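Local coordinates for protein phosphoserine phosphatase RsbX (Bacillus subtilis, PDB 3W42) that dephosphorylates phosphoserine in the stressosome protein RsbS and so acts as a negative regulator of sigma-B in the general stress response, at residues 80-83 with 87-90. Residues are numbered along the deposited sequence; the frame is centred on the assembly and turned at random.
Sequences QAMK and GATA
Met82 and Gly87 bring their CA atoms to 5.0 Å of each other where the chain, having left helix 71-81, turns back through a short loop to start strand 88-96. The two backbones meet at this one point and then diverge, the strand running on into the sheet. A weak backbone hydrogen bond, Lys83 N to Gln80 O at 3.3 Å, spans the turn that leaves the helix, while Gly87 is tied elsewhere, its N bonded to Ser55 OG and its backbone paired with Leu46. Gly87 has a positive phi of 100°, a backbone shape that glycine adopts readily, and its CA is the atom that the methionine chain packs against.

That approach is made along the flank of the thioether chain. CG lies opposite the carbonyl carbon and next to the backbone N (chi1 -60°), and a second bend (chi2 -61°) carries the sulfur over the start of the strand. Met82 SD rests 3.7 Å from Gly87 CA, with CB and CG of Met82 each 4.1 Å from that same atom. Farther along, the sulfur comes within 3.9 Å of Ala88 N and meets the methyl Ala88 CB at 4.2 Å, an apolar contact. The segments are thus held against each other by van der Waals packing alone, and all three touching residues are buried. Ser55 and Ala58 of helix 49-65, together with Leu131, also pack on Met82, and Ile59 packs on Ala88.

Packing closes the loop between helix 71-81 and strand 88-96, the third and central strand of the five-stranded antiparallel sheet, within the alpha-beta-beta-alpha sandwich of PPM-type phosphatases, with the side chain of Ala88 about 10 Å from the bound manganese ion.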
ATOM      1  N   GLN A  80      12.666 -13.086   2.386  1.00  7.19           N
ATOM      2  CA  GLN A  80      14.086 -13.525   2.495  1.00  8.79           C
ATOM      3  C   GLN A  80      15.042 -12.396   2.781  1.00  8.23           C
ATOM      4  O   GLN A  80      16.002 -12.571   3.542  1.00  9.46           O
ATOM      5  CB  GLN A  80      14.513 -14.260   1.211  1.00  9.34           C
ATOM      6  CG  GLN A  80      13.796 -15.637   1.111  1.00 10.63           C
ATOM      7  CD  GLN A  80      14.337 -16.501   0.087  1.00 11.03           C
ATOM      8  OE1 GLN A  80      15.556 -16.565  -0.109  1.00 12.07           O
ATOM      9  NE2 GLN A  80      13.440 -17.194  -0.610  1.00 11.65           N
ATOM     10  N   ALA A  81      14.752 -11.190   2.282  1.00  8.02           N
ATOM     11  CA  ALA A  81      15.583 -10.021   2.556  1.00  8.22           C
ATOM     12  C   ALA A  81      15.462  -9.528   4.021  1.00  7.93           C
ATOM     13  O   ALA A  81      16.299  -8.779   4.452  1.00  9.25           O
ATOM     14  CB  ALA A  81      15.191  -8.891   1.632  1.00  8.77           C
ATOM     15  N   MET A  82      14.440  -9.974   4.741  1.00  8.00           N
ATOM     16  CA  MET A  82      14.262  -9.564   6.117  1.00  8.07           C
ATOM     17  C   MET A  82      15.094 -10.346   7.113  1.00  9.04           C
ATOM     18  O   MET A  82      15.237  -9.942   8.265  1.00 10.76           O
ATOM     19  CB  MET A  82      12.791  -9.597   6.541  1.00  7.56           C
ATOM     20  CG  MET A  82      11.897  -8.694   5.732  1.00  7.00           C
ATOM     21  SD  MET A  82      12.284  -6.931   5.801  1.00  7.83           S
ATOM     22  CE  MET A  82      13.222  -6.726   4.267  1.00  7.93           C
ATOM     23  N   LYS A  83      15.676 -11.483   6.667  1.00 10.73           N
ATOM     24  CA  LYS A  83      16.540 -12.271   7.564  1.00 14.75           C
ATOM     25  C   LYS A  83      17.719 -11.349   7.993  1.00 14.49           C
ATOM     26  O   LYS A  83      18.261 -10.676   7.171  1.00 17.42           O
ATOM     27  CB  LYS A  83      17.019 -13.507   6.866  1.00 16.15           C
ATOM     28  CG  LYS A  83      17.484 -14.538   7.823  1.00 21.95           C
ATOM     29  CD  LYS A  83      17.840 -15.871   7.177  1.00 26.79           C
ATOM     30  CE  LYS A  83      18.714 -16.692   7.992  1.00 29.65           C
ATOM     31  NZ  LYS A  83      19.160 -17.846   7.137  1.00 31.76           N
ATOM     32  N   GLY A  87      12.832  -6.533   9.936  1.00  6.79           N
ATOM     33  CA  GLY A  87      11.569  -7.008   9.426  1.00  6.37           C
ATOM     34  C   GLY A  87      10.692  -5.873   9.067  1.00  5.47           C
ATOM     35  O   GLY A  87      10.943  -4.716   9.359  1.00  5.89           O
ATOM     36  N   ALA A  88       9.526  -6.199   8.457  1.00  5.30           N
ATOM     37  CA  ALA A  88       8.571  -5.174   8.047  1.00  4.70           C
ATOM     38  C   ALA A  88       7.188  -5.755   7.897  1.00  4.40           C
ATOM     39  O   ALA A  88       7.067  -6.961   7.528  1.00  5.94           O
ATOM     40  CB  ALA A  88       8.974  -4.531   6.711  1.00  6.10           C
ATOM     41  N   THR A  89       6.168  -4.985   8.087  1.00  4.44           N
ATOM     42  CA  THR A  89       4.855  -5.303   7.589  1.00  4.39           C
ATOM     43  C   THR A  89       4.733  -4.747   6.166  1.00  4.64           C
ATOM     44  O   THR A  89       5.354  -3.711   5.859  1.00  4.41           O
ATOM     45  CB  THR A  89       3.745  -4.846   8.545  1.00  4.55           C
ATOM     46  OG1 THR A  89       3.842  -3.395   8.624  1.00  5.12           O
ATOM     47  CG2 THR A  89       3.873  -5.463   9.898  1.00  5.43           C
ATOM     48  N   ALA A  90       3.998  -5.411   5.266  1.00  4.52           N
ATOM     49  CA  ALA A  90       4.001  -4.963   3.889  1.00  4.58           C
ATOM     50  C   ALA A  90       2.792  -5.509   3.139  1.00  4.65           C
ATOM     51  O   ALA A  90       2.275  -6.578   3.455  1.00  6.33           O
ATOM     52  CB  ALA A  90       5.256  -5.470   3.162  1.00  6.11           C
TER